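Local coordinates for polyketide synthase associated protein 5 (Mycobacterium tuberculosis, PDB 1Q9J) that probably transfers mycocerosyl groups from mycocerosic acid synthase onto phthiocerol, phthiodiolone and phenolphthiocerol, completing dimycocerosate ester synthesis, at residues 129-134 with 267-272; 3-8 with 67-72; 259-264 with 337-342. All coordinates share one frame; numbering follows the deposited sequence.

Interaction 1 of 3, residues 129-134 with 267-272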
ATOM      1  N   GLY A 129       1.249  -2.813   2.561  1.00 41.60           N
ATOM      2  CA  GLY A 129       0.414  -1.827   3.212  1.00 39.96           C
ATOM      3  C   GLY A 129      -0.041  -2.193   4.601  1.00 42.77           C
ATOM      4  O   GLY A 129       0.010  -1.368   5.508  1.00 42.65           O
ATOM      5  N   HIS A 130      -0.503  -3.428   4.766  1.00 49.24           N
ATOM      6  CA  HIS A 130      -1.009  -3.898   6.058  1.00 51.14           C
ATOM      7  C   HIS A 130       0.105  -3.960   7.124  1.00 46.63           C
ATOM      8  O   HIS A 130      -0.035  -3.397   8.218  1.00 42.60           O
ATOM      9  CB  HIS A 130      -1.686  -5.270   5.861  1.00 57.13           C
ATOM     10  CG  HIS A 130      -2.374  -5.800   7.082  1.00 67.57           C
ATOM     11  ND1 HIS A 130      -3.035  -4.988   7.977  1.00 76.70           N
ATOM     12  CD2 HIS A 130      -2.505  -7.063   7.552  1.00 68.90           C
ATOM     13  CE1 HIS A 130      -3.542  -5.727   8.950  1.00 76.99           C
ATOM     14  NE2 HIS A 130      -3.235  -6.989   8.714  1.00 76.63           N
ATOM     15  N   HIS A 131       1.203  -4.638   6.796  1.00 41.26           N
ATOM     16  CA  HIS A 131       2.337  -4.768   7.700  1.00 39.28           C
ATOM     17  C   HIS A 131       2.816  -3.370   8.135  1.00 42.69           C
ATOM     18  O   HIS A 131       3.003  -3.109   9.330  1.00 43.16           O
ATOM     19  CB  HIS A 131       3.448  -5.525   6.980  1.00 34.37           C
ATOM     20  CG  HIS A 131       4.623  -5.866   7.848  1.00 35.37           C
ATOM     21  ND1 HIS A 131       5.034  -5.071   8.891  1.00 37.53           N
ATOM     22  CD2 HIS A 131       5.519  -6.878   7.771  1.00 34.93           C
ATOM     23  CE1 HIS A 131       6.138  -5.578   9.423  1.00 40.77           C
ATOM     24  NE2 HIS A 131       6.452  -6.673   8.761  1.00 37.37           N
ATOM     25  N   GLY A 132       2.969  -2.466   7.169  1.00 41.44           N
ATOM     26  CA  GLY A 132       3.415  -1.119   7.481  1.00 39.41           C
ATOM     27  C   GLY A 132       2.459  -0.356   8.371  1.00 39.78           C
ATOM     28  O   GLY A 132       2.864   0.260   9.350  1.00 43.10           O
ATOM     29  N   ALA A 133       1.183  -0.386   8.020  1.00 41.30           N
ATOM     30  CA  ALA A 133       0.162   0.302   8.803  1.00 40.96           C
ATOM     31  C   ALA A 133       0.255  -0.156  10.261  1.00 42.68           C
ATOM     32  O   ALA A 133       0.148   0.656  11.190  1.00 43.30           O
ATOM     33  CB  ALA A 133      -1.216  -0.015   8.237  1.00 39.94           C
ATOM     34  N   VAL A 134       0.452  -1.459  10.461  1.00 40.19           N
ATOM     35  CA  VAL A 134       0.573  -2.005  11.807  1.00 39.87           C
ATOM     36  C   VAL A 134       1.745  -1.365  12.558  1.00 38.34           C
ATOM     37  O   VAL A 134       1.645  -1.082  13.748  1.00 37.57           O
ATOM     38  CB  VAL A 134       0.745  -3.553  11.775  1.00 38.62           C
ATOM     39  CG1 VAL A 134       1.193  -4.058  13.143  1.00 31.63           C
ATOM     40  CG2 VAL A 134      -0.562  -4.218  11.384  1.00 29.39           C
ATOM     41  N   ASP A 267      -5.100  -9.642   0.679  1.00 42.22           N
ATOM     42  CA  ASP A 267      -4.285 -10.047   1.819  1.00 43.47           C
ATOM     43  C   ASP A 267      -4.521 -11.523   2.158  1.00 42.34           C
ATOM     44  O   ASP A 267      -5.541 -11.896   2.731  1.00 42.18           O
ATOM     45  CB  ASP A 267      -4.606  -9.176   3.049  1.00 44.23           C
ATOM     46  CG  ASP A 267      -3.460  -9.131   4.053  1.00 46.79           C
ATOM     47  OD1 ASP A 267      -2.545  -9.989   3.967  1.00 47.44           O
ATOM     48  OD2 ASP A 267      -3.472  -8.245   4.937  1.00 53.43           O
ATOM     49  N   LEU A 268      -3.561 -12.352   1.791  1.00 39.31           N
ATOM     50  CA  LEU A 268      -3.654 -13.765   2.060  1.00 42.79           C
ATOM     51  C   LEU A 268      -3.616 -14.081   3.563  1.00 44.42           C
ATOM     52  O   LEU A 268      -3.744 -15.233   3.970  1.00 41.39           O
ATOM     53  CB  LEU A 268      -2.525 -14.506   1.324  1.00 42.25           C
ATOM     54  CG  LEU A 268      -2.635 -14.400  -0.204  1.00 43.82           C
ATOM     55  CD1 LEU A 268      -1.600 -15.261  -0.901  1.00 39.76           C
ATOM     56  CD2 LEU A 268      -4.031 -14.828  -0.623  1.00 46.77           C
ATOM     57  N   ARG A 269      -3.443 -13.064   4.395  1.00 46.55           N
ATOM     58  CA  ARG A 269      -3.379 -13.290   5.834  1.00 46.72           C
ATOM     59  C   ARG A 269      -4.686 -13.847   6.398  1.00 47.09           C
ATOM     60  O   ARG A 269      -4.656 -14.661   7.318  1.00 45.74           O
ATOM     61  CB  ARG A 269      -3.018 -11.995   6.560  1.00 45.81           C
ATOM     62  CG  ARG A 269      -1.572 -11.561   6.393  1.00 47.60           C
ATOM     63  CD  ARG A 269      -1.330 -10.185   7.051  1.00 47.74           C
ATOM     64  NE  ARG A 269       0.075  -9.764   7.004  1.00 48.68           N
ATOM     65  CZ  ARG A 269       0.708  -9.310   5.920  1.00 48.71           C
ATOM     66  NH1 ARG A 269       0.079  -9.195   4.758  1.00 46.45           N
ATOM     67  NH2 ARG A 269       1.993  -8.977   5.993  1.00 46.47           N
ATOM     68  N   PHE A 270      -5.826 -13.423   5.855  1.00 49.66           N
ATOM     69  CA  PHE A 270      -7.115 -13.918   6.328  1.00 51.61           C
ATOM     70  C   PHE A 270      -7.672 -15.004   5.420  1.00 50.01           C
ATOM     71  O   PHE A 270      -8.745 -15.548   5.671  1.00 54.07           O
ATOM     72  CB  PHE A 270      -8.122 -12.786   6.405  1.00 53.68           C
ATOM     73  CG  PHE A 270      -7.508 -11.456   6.692  1.00 60.73           C
ATOM     74  CD1 PHE A 270      -6.919 -10.716   5.668  1.00 61.66           C
ATOM     75  CD2 PHE A 270      -7.521 -10.929   7.987  1.00 60.89           C
ATOM     76  CE1 PHE A 270      -6.353  -9.469   5.932  1.00 64.12           C
ATOM     77  CE2 PHE A 270      -6.957  -9.680   8.261  1.00 61.48           C
ATOM     78  CZ  PHE A 270      -6.372  -8.945   7.236  1.00 60.87           C
ATOM     79  N   VAL A 271      -6.926 -15.311   4.369  1.00 43.81           N
ATOM     80  CA  VAL A 271      -7.313 -16.323   3.416  1.00 40.55           C
ATOM     81  C   VAL A 271      -6.702 -17.697   3.741  1.00 43.29           C
ATOM     82  O   VAL A 271      -7.413 -18.664   4.031  1.00 42.91           O
ATOM     83  CB  VAL A 271      -6.906 -15.870   1.989  1.00 34.58           C
ATOM     84  CG1 VAL A 271      -6.852 -17.050   1.044  1.00 30.49           C
ATOM     85  CG2 VAL A 271      -7.915 -14.838   1.474  1.00 30.63           C
ATOM     86  N   LEU A 272      -5.376 -17.755   3.705  1.00 43.94           N
ATOM     87  CA  LEU A 272      -4.612 -18.968   3.951  1.00 43.96           C
ATOM     88  C   LEU A 272      -4.897 -19.738   5.226  1.00 47.38           C
ATOM     89  O   LEU A 272      -5.577 -19.273   6.131  1.00 49.38           O
ATOM     90  CB  LEU A 272      -3.124 -18.654   3.935  1.00 47.77           C
ATOM     91  CG  LEU A 272      -2.546 -18.011   2.685  1.00 50.47           C
ATOM     92  CD1 LEU A 272      -1.052 -17.875   2.887  1.00 48.78           C
ATOM     93  CD2 LEU A 272      -2.849 -18.850   1.454  1.00 52.89           C
TER
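His130 and His131, in the first turn of helix 129-148 directly after the HHxxxDG active-site motif of this acyltransferase superfamily, meet Asp267, Arg269 and Phe270 in the type I turn that leaves strand 260-267. That turn runs from Asp267 to Phe270. An Asx turn overlaps its start: Asp267 OD1 accepts from Arg269 N. The same oxygen takes a second bond, a salt bridge from Arg269 NH1 at 2.9 Å. The two donors approach from opposite sides, so OD1 is held from both faces of the carboxylate plane. Arg269 NH1 also forms a salt bridge with Asp128, the residue assigned by similarity to organising the active site; NH2 bonds to the carbonyl of Pro278. Arg269 therefore ties the turn to the motif, and its extended chain from CG to NE carries the guanidinium there.

The histidine contacts are van der Waals in character. With CG anti to its backbone N (chi1 -174°), the His130 side chain projects at the turn, where Arg269 CD lies at the ring edge, 3.4 Å from CD2. Asp267 OD2 lies obliquely to the ring, 3.0 Å from CD2. The ring is perpendicular to the guanidinium and nearly so to the Asp267 carboxylate. A further neighbour is the Phe270 ring, met obliquely with planes 37° apart and NE2 4.0 Å from CZ. Beside it, His131 presents CB to Arg269 NH2 at 3.9 Å.

Interaction 2 of 3, residues 3-8 with 67-72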
ATOM      1  N   PRO A   3      25.557  -7.300  13.392  1.00 76.08           N
ATOM      2  CA  PRO A   3      25.636  -6.329  12.296  1.00 72.93           C
ATOM      3  C   PRO A   3      26.762  -6.682  11.333  1.00 69.84           C
ATOM      4  O   PRO A   3      27.879  -6.990  11.749  1.00 67.22           O
ATOM      5  CB  PRO A   3      25.861  -5.003  13.024  1.00 73.19           C
ATOM      6  CG  PRO A   3      26.479  -5.410  14.318  1.00 75.84           C
ATOM      7  CD  PRO A   3      25.695  -6.628  14.694  1.00 76.77           C
ATOM      8  N   GLY A   4      26.447  -6.641  10.046  1.00 67.49           N
ATOM      9  CA  GLY A   4      27.421  -6.982   9.035  1.00 64.95           C
ATOM     10  C   GLY A   4      27.075  -8.337   8.449  1.00 64.35           C
ATOM     11  O   GLY A   4      27.380  -8.627   7.291  1.00 64.19           O
ATOM     12  N   SER A   5      26.416  -9.177   9.239  1.00 61.99           N
ATOM     13  CA  SER A   5      26.053 -10.509   8.761  1.00 58.52           C
ATOM     14  C   SER A   5      24.779 -10.516   7.917  1.00 55.61           C
ATOM     15  O   SER A   5      23.925  -9.632   8.048  1.00 54.81           O
ATOM     16  CB  SER A   5      25.891 -11.466   9.941  1.00 59.30           C
ATOM     17  OG  SER A   5      24.899 -11.017  10.833  1.00 58.90           O
ATOM     18  N   VAL A   6      24.670 -11.514   7.045  1.00 51.45           N
ATOM     19  CA  VAL A   6      23.505 -11.659   6.185  1.00 47.01           C
ATOM     20  C   VAL A   6      22.339 -12.252   6.958  1.00 44.81           C
ATOM     21  O   VAL A   6      22.466 -13.321   7.547  1.00 43.19           O
ATOM     22  CB  VAL A   6      23.784 -12.590   4.989  1.00 44.46           C
ATOM     23  CG1 VAL A   6      22.468 -12.999   4.345  1.00 40.92           C
ATOM     24  CG2 VAL A   6      24.676 -11.897   3.971  1.00 39.02           C
ATOM     25  N   ILE A   7      21.211 -11.551   6.968  1.00 45.88           N
ATOM     26  CA  ILE A   7      20.017 -12.048   7.657  1.00 43.09           C
ATOM     27  C   ILE A   7      19.376 -13.137   6.809  1.00 46.46           C
ATOM     28  O   ILE A   7      19.176 -14.275   7.252  1.00 44.82           O
ATOM     29  CB  ILE A   7      19.027 -10.945   7.865  1.00 36.75           C
ATOM     30  CG1 ILE A   7      19.696  -9.867   8.735  1.00 33.83           C
ATOM     31  CG2 ILE A   7      17.745 -11.521   8.502  1.00 31.85           C
ATOM     32  CD1 ILE A   7      18.894  -8.570   8.853  1.00 32.31           C
ATOM     33  N   ARG A   8      19.072 -12.779   5.571  1.00 46.97           N
ATOM     34  CA  ARG A   8      18.498 -13.723   4.639  1.00 45.53           C
ATOM     35  C   ARG A   8      18.431 -13.056   3.268  1.00 48.34           C
ATOM     36  O   ARG A   8      18.416 -11.833   3.169  1.00 49.22           O
ATOM     37  CB  ARG A   8      17.121 -14.156   5.150  1.00 40.06           C
ATOM     38  CG  ARG A   8      15.992 -13.884   4.239  1.00 34.40           C
ATOM     39  CD  ARG A   8      14.713 -13.737   4.998  1.00 30.44           C
ATOM     40  NE  ARG A   8      13.705 -13.191   4.100  1.00 36.19           N
ATOM     41  CZ  ARG A   8      12.596 -12.580   4.502  1.00 40.81           C
ATOM     42  NH1 ARG A   8      12.340 -12.440   5.795  1.00 49.07           N
ATOM     43  NH2 ARG A   8      11.745 -12.086   3.619  1.00 36.98           N
ATOM     44  N   LEU A  67      19.816  -9.213   2.532  1.00 40.36           N
ATOM     45  CA  LEU A  67      19.343  -8.319   3.550  1.00 39.65           C
ATOM     46  C   LEU A  67      20.479  -8.477   4.563  1.00 41.68           C
ATOM     47  O   LEU A  67      20.666  -9.564   5.130  1.00 41.81           O
ATOM     48  CB  LEU A  67      18.040  -8.854   4.117  1.00 41.18           C
ATOM     49  CG  LEU A  67      17.357  -7.952   5.121  1.00 43.61           C
ATOM     50  CD1 LEU A  67      16.711  -6.779   4.394  1.00 46.10           C
ATOM     51  CD2 LEU A  67      16.337  -8.745   5.886  1.00 41.10           C
ATOM     52  N   VAL A  68      21.269  -7.419   4.739  1.00 44.72           N
ATOM     53  CA  VAL A  68      22.400  -7.446   5.659  1.00 42.91           C
ATOM     54  C   VAL A  68      22.035  -6.682   6.908  1.00 44.22           C
ATOM     55  O   VAL A  68      21.392  -5.634   6.833  1.00 45.02           O
ATOM     56  CB  VAL A  68      23.653  -6.826   5.011  1.00 40.30           C
ATOM     57  CG1 VAL A  68      24.820  -6.808   6.005  1.00 41.24           C
ATOM     58  CG2 VAL A  68      24.033  -7.636   3.779  1.00 40.24           C
ATOM     59  N   ALA A  69      22.432  -7.202   8.062  1.00 45.70           N
ATOM     60  CA  ALA A  69      22.085  -6.545   9.318  1.00 47.41           C
ATOM     61  C   ALA A  69      22.986  -5.373   9.682  1.00 49.26           C
ATOM     62  O   ALA A  69      24.172  -5.340   9.353  1.00 47.32           O
ATOM     63  CB  ALA A  69      22.075  -7.568  10.451  1.00 46.26           C
ATOM     64  N   ASP A  70      22.377  -4.406  10.353  1.00 53.24           N
ATOM     65  CA  ASP A  70      23.069  -3.228  10.821  1.00 59.06           C
ATOM     66  C   ASP A  70      22.952  -3.168  12.341  1.00 66.06           C
ATOM     67  O   ASP A  70      22.588  -4.150  12.993  1.00 67.77           O
ATOM     68  CB  ASP A  70      22.463  -1.959  10.210  1.00 57.08           C
ATOM     69  CG  ASP A  70      22.848  -1.764   8.752  1.00 57.94           C
ATOM     70  OD1 ASP A  70      24.038  -1.931   8.428  1.00 55.56           O
ATOM     71  OD2 ASP A  70      21.967  -1.439   7.933  1.00 55.85           O
ATOM     72  N   ASP A  71      23.250  -2.000  12.889  1.00 74.02           N
ATOM     73  CA  ASP A  71      23.197  -1.765  14.320  1.00 83.84           C
ATOM     74  C   ASP A  71      22.016  -0.851  14.586  1.00 87.36           C
ATOM     75  O   ASP A  71      21.575  -0.126  13.696  1.00 90.29           O
ATOM     76  CB  ASP A  71      24.496  -1.093  14.757  1.00 89.79           C
ATOM     77  CG  ASP A  71      25.207  -0.412  13.597  1.00 97.41           C
ATOM     78  OD1 ASP A  71      25.752  -1.132  12.725  1.00 97.04           O
ATOM     79  OD2 ASP A  71      25.211   0.840  13.541  1.00103.92           O
ATOM     80  N   LEU A  72      21.493  -0.884  15.802  1.00 90.85           N
ATOM     81  CA  LEU A  72      20.365  -0.030  16.128  1.00 94.57           C
ATOM     82  C   LEU A  72      20.883   1.265  16.764  1.00 99.47           C
ATOM     83  O   LEU A  72      20.127   2.226  16.944  1.00100.43           O
ATOM     84  CB  LEU A  72      19.399  -0.765  17.076  1.00 93.58           C
ATOM     85  CG  LEU A  72      18.763  -2.092  16.606  1.00 92.44           C
ATOM     86  CD1 LEU A  72      19.832  -3.171  16.471  1.00 93.77           C
ATOM     87  CD2 LEU A  72      17.701  -2.545  17.596  1.00 87.66           C
TER
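Ile7 and Leu67 set their side chains aslant to each other, Ile7 CD1 lying 3.9 Å from Leu67 CD2. In Ile7, CG1 stands anti to the carbonyl carbon (chi1 -61°), which carries CD1 on to the methyl of Ala69, 3.7 Å from its CB. Ile7 thus bridges two residues of the partner strand, and it also touches Ser55 and Thr160. On the face opposite Leu67, Val6 and Val68 stand side by side as a non-hydrogen-bonded pair, with Val6 CG2 and Val68 CG2 4.3 Å apart. Val68 directs CG1 instead at the Gly4 carbonyl, and its side chain reaches His56 and Glu58 of the adjacent strand 55-59. Pro3 lays CB against the Asp70 carbonyl.

Four backbone bonds hold these groups in register. Gly4 N gives to Ala69 O at 2.7 Å, and Ala69 N gives to Ser5 O at 2.9 Å in an almost straight bond (178°). Leu67 is then served by two successive residues: Ile7 N bonds to Leu67 O at 2.8 Å, whereas Leu67 N bonds to Arg8 O at 3.0 Å. The strand is locally irregular at Ile7, where psi is -56°. Arg8 turns its guanidinium to Glu14 in a salt bridge. The arrangement is that of an antiparallel sheet edge, where strand 6-9 flanks the central strand 65-69 of a small three-stranded sheet.

Interaction 3 of 3, residues 259-264 with 337-342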
ATOM      1  N   PRO A 259     -10.976  -4.707 -24.099  1.00100.67           N
ATOM      2  CA  PRO A 259     -11.095  -4.988 -22.664  1.00 96.21           C
ATOM      3  C   PRO A 259     -10.141  -4.184 -21.778  1.00 91.03           C
ATOM      4  O   PRO A 259      -9.162  -3.605 -22.256  1.00 90.14           O
ATOM      5  CB  PRO A 259     -10.835  -6.492 -22.586  1.00 95.35           C
ATOM      6  CG  PRO A 259      -9.874  -6.715 -23.714  1.00 97.58           C
ATOM      7  CD  PRO A 259     -10.487  -5.894 -24.823  1.00 98.89           C
ATOM      8  N   ILE A 260     -10.443  -4.143 -20.486  1.00 85.19           N
ATOM      9  CA  ILE A 260      -9.609  -3.429 -19.534  1.00 79.29           C
ATOM     10  C   ILE A 260      -9.174  -4.356 -18.413  1.00 73.63           C
ATOM     11  O   ILE A 260      -9.941  -4.635 -17.492  1.00 69.31           O
ATOM     12  CB  ILE A 260     -10.349  -2.243 -18.898  1.00 79.10           C
ATOM     13  CG1 ILE A 260     -10.656  -1.194 -19.961  1.00 76.00           C
ATOM     14  CG2 ILE A 260      -9.501  -1.642 -17.776  1.00 77.24           C
ATOM     15  CD1 ILE A 260     -11.509  -0.068 -19.444  1.00 77.19           C
ATOM     16  N   PRO A 261      -7.935  -4.854 -18.486  1.00 70.93           N
ATOM     17  CA  PRO A 261      -7.389  -5.757 -17.466  1.00 69.86           C
ATOM     18  C   PRO A 261      -7.274  -5.051 -16.116  1.00 65.69           C
ATOM     19  O   PRO A 261      -6.662  -3.991 -16.014  1.00 65.85           O
ATOM     20  CB  PRO A 261      -6.032  -6.155 -18.047  1.00 69.16           C
ATOM     21  CG  PRO A 261      -5.659  -4.960 -18.877  1.00 70.28           C
ATOM     22  CD  PRO A 261      -6.948  -4.600 -19.549  1.00 68.74           C
ATOM     23  N   TYR A 262      -7.874  -5.640 -15.088  1.00 62.76           N
ATOM     24  CA  TYR A 262      -7.853  -5.051 -13.757  1.00 60.79           C
ATOM     25  C   TYR A 262      -7.136  -5.944 -12.744  1.00 60.54           C
ATOM     26  O   TYR A 262      -7.180  -7.171 -12.837  1.00 58.28           O
ATOM     27  CB  TYR A 262      -9.292  -4.770 -13.313  1.00 57.96           C
ATOM     28  CG  TYR A 262      -9.441  -4.141 -11.948  1.00 54.36           C
ATOM     29  CD1 TYR A 262      -8.594  -3.122 -11.521  1.00 51.65           C
ATOM     30  CD2 TYR A 262     -10.472  -4.532 -11.100  1.00 50.56           C
ATOM     31  CE1 TYR A 262      -8.777  -2.511 -10.276  1.00 48.52           C
ATOM     32  CE2 TYR A 262     -10.664  -3.927  -9.864  1.00 49.64           C
ATOM     33  CZ  TYR A 262      -9.819  -2.922  -9.453  1.00 47.10           C
ATOM     34  OH  TYR A 262     -10.015  -2.352  -8.209  1.00 44.54           O
ATOM     35  N   VAL A 263      -6.444  -5.325 -11.793  1.00 59.69           N
ATOM     36  CA  VAL A 263      -5.732  -6.082 -10.771  1.00 56.16           C
ATOM     37  C   VAL A 263      -5.736  -5.328  -9.449  1.00 56.68           C
ATOM     38  O   VAL A 263      -5.514  -4.118  -9.411  1.00 56.43           O
ATOM     39  CB  VAL A 263      -4.263  -6.345 -11.161  1.00 54.46           C
ATOM     40  CG1 VAL A 263      -3.605  -7.202 -10.091  1.00 53.27           C
ATOM     41  CG2 VAL A 263      -4.176  -7.022 -12.514  1.00 50.97           C
ATOM     42  N   TYR A 264      -6.012  -6.043  -8.367  1.00 57.29           N
ATOM     43  CA  TYR A 264      -6.010  -5.428  -7.047  1.00 56.51           C
ATOM     44  C   TYR A 264      -5.449  -6.414  -6.030  1.00 55.49           C
ATOM     45  O   TYR A 264      -5.374  -7.629  -6.284  1.00 53.58           O
ATOM     46  CB  TYR A 264      -7.411  -4.941  -6.639  1.00 53.60           C
ATOM     47  CG  TYR A 264      -8.495  -5.984  -6.713  1.00 56.21           C
ATOM     48  CD1 TYR A 264      -9.194  -6.373  -5.576  1.00 54.87           C
ATOM     49  CD2 TYR A 264      -8.819  -6.589  -7.920  1.00 53.56           C
ATOM     50  CE1 TYR A 264     -10.186  -7.341  -5.641  1.00 52.80           C
ATOM     51  CE2 TYR A 264      -9.810  -7.556  -7.997  1.00 55.29           C
ATOM     52  CZ  TYR A 264     -10.490  -7.931  -6.854  1.00 56.61           C
ATOM     53  OH  TYR A 264     -11.463  -8.905  -6.937  1.00 57.89           O
ATOM     54  N   GLY A 337       2.415  -7.082 -24.995  1.00109.12           N
ATOM     55  CA  GLY A 337       1.230  -7.657 -25.597  1.00108.97           C
ATOM     56  C   GLY A 337       0.031  -7.655 -24.674  1.00108.07           C
ATOM     57  O   GLY A 337      -0.596  -8.693 -24.455  1.00109.24           O
ATOM     58  N   LEU A 338      -0.295  -6.489 -24.129  1.00105.12           N
ATOM     59  CA  LEU A 338      -1.431  -6.369 -23.224  1.00101.59           C
ATOM     60  C   LEU A 338      -1.895  -4.931 -23.063  1.00 96.84           C
ATOM     61  O   LEU A 338      -1.087  -4.011 -22.942  1.00 94.47           O
ATOM     62  CB  LEU A 338      -1.084  -6.952 -21.848  1.00105.76           C
ATOM     63  CG  LEU A 338      -1.533  -8.393 -21.573  1.00109.50           C
ATOM     64  CD1 LEU A 338      -0.907  -8.905 -20.289  1.00110.37           C
ATOM     65  CD2 LEU A 338      -3.051  -8.437 -21.483  1.00111.13           C
ATOM     66  N   PRO A 339      -3.217  -4.717 -23.071  1.00 93.51           N
ATOM     67  CA  PRO A 339      -3.718  -3.352 -22.912  1.00 90.97           C
ATOM     68  C   PRO A 339      -3.295  -2.812 -21.548  1.00 89.69           C
ATOM     69  O   PRO A 339      -2.956  -3.584 -20.647  1.00 89.13           O
ATOM     70  CB  PRO A 339      -5.231  -3.527 -23.043  1.00 89.98           C
ATOM     71  CG  PRO A 339      -5.460  -4.928 -22.545  1.00 90.18           C
ATOM     72  CD  PRO A 339      -4.325  -5.682 -23.179  1.00 91.37           C
ATOM     73  N   PRO A 340      -3.292  -1.483 -21.382  1.00 87.84           N
ATOM     74  CA  PRO A 340      -2.906  -0.844 -20.123  1.00 86.14           C
ATOM     75  C   PRO A 340      -3.645  -1.412 -18.919  1.00 82.72           C
ATOM     76  O   PRO A 340      -4.865  -1.291 -18.824  1.00 82.37           O
ATOM     77  CB  PRO A 340      -3.257   0.621 -20.362  1.00 86.17           C
ATOM     78  CG  PRO A 340      -3.000   0.783 -21.805  1.00 88.42           C
ATOM     79  CD  PRO A 340      -3.628  -0.469 -22.392  1.00 89.27           C
ATOM     80  N   LEU A 341      -2.896  -2.030 -18.009  1.00 77.07           N
ATOM     81  CA  LEU A 341      -3.473  -2.604 -16.805  1.00 71.07           C
ATOM     82  C   LEU A 341      -3.876  -1.495 -15.859  1.00 68.76           C
ATOM     83  O   LEU A 341      -3.226  -0.452 -15.791  1.00 66.35           O
ATOM     84  CB  LEU A 341      -2.475  -3.514 -16.092  1.00 72.15           C
ATOM     85  CG  LEU A 341      -2.447  -4.995 -16.443  1.00 71.57           C
ATOM     86  CD1 LEU A 341      -2.033  -5.166 -17.892  1.00 76.45           C
ATOM     87  CD2 LEU A 341      -1.471  -5.711 -15.523  1.00 73.02           C
ATOM     88  N   VAL A 342      -4.961  -1.729 -15.133  1.00 65.31           N
ATOM     89  CA  VAL A 342      -5.452  -0.764 -14.166  1.00 63.80           C
ATOM     90  C   VAL A 342      -5.249  -1.371 -12.785  1.00 63.83           C
ATOM     91  O   VAL A 342      -5.851  -2.395 -12.459  1.00 64.97           O
ATOM     92  CB  VAL A 342      -6.942  -0.475 -14.373  1.00 61.74           C
ATOM     93  CG1 VAL A 342      -7.407   0.606 -13.412  1.00 58.74           C
ATOM     94  CG2 VAL A 342      -7.184  -0.064 -15.799  1.00 61.85           C
TER
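Val342 N donates to Pro261 O at 3.0 Å, and Val342 O accepts from Val263 N at 3.1 Å. One residue thus bonds to the two neighbours of Tyr262, the signature of a parallel beta bridge, with Tyr262 and Val342 CA atoms 4.9 Å apart. Both bonds are fairly straight, with N-H...O angles of 161° and 156°. Here strand 342-345 begins beside strand 260-267 within the mixed six-stranded sheet, and backbone pairing of Val263 with Cys344 carries the ladder onward. On its other side strand 260-267 pairs with strand 285-292, through Ile260 with Ala292 and Tyr262 with Tyr290, so it is an interior strand.

In the other direction the ladder stops at Pro261, which has no N-H to offer. Its CG lies beside the carbonyl oxygens of Pro339 and Pro340, 3.5 Å from Pro339 O and 3.8 Å from Pro340 O.

Side chains pack on both faces of the pairing. Ile260, Tyr262 and Val342 lie beneath helix 237-253, where Ile260 touches Leu246 and Tyr262 touches Ala242. The Tyr262 ring, its CG anti to the backbone N (chi1 -179°), turns an edge to the Val342 carbonyl. Ile260 CG2 meets Val342 CG2 across the same face. On the other face Pro261 and Val263 pack against Leu341, Val263 CG2 lying 4.3 Å from Leu341 CD2. At the far end two proline rings abut, with Pro261 CD 3.4 Å from Pro339 CG.

Along the chain interaction 2 closes first, and interactions 1 and 3 then interlace: 129-134, 259-264, 267-272, 337-342. Interactions 1 and 3 share strand 260-267. Interaction 3 lies near its start within the six-stranded sheet, and the second segment of interaction 1 begins at its last residue, their centres 24 Å apart. That strand thus runs from within the six-stranded sheet to the turn facing helix 129-148, whose first residue closes the HHxxxDG motif, consistent with a junction between the protein's two related domains. Interaction 2 belongs to a separate three-stranded sheet, with its centre 25 Å from that of interaction 1 and 39 Å from that of interaction 3. It touches neither, its nearest atoms being about 9 Å from interaction 1.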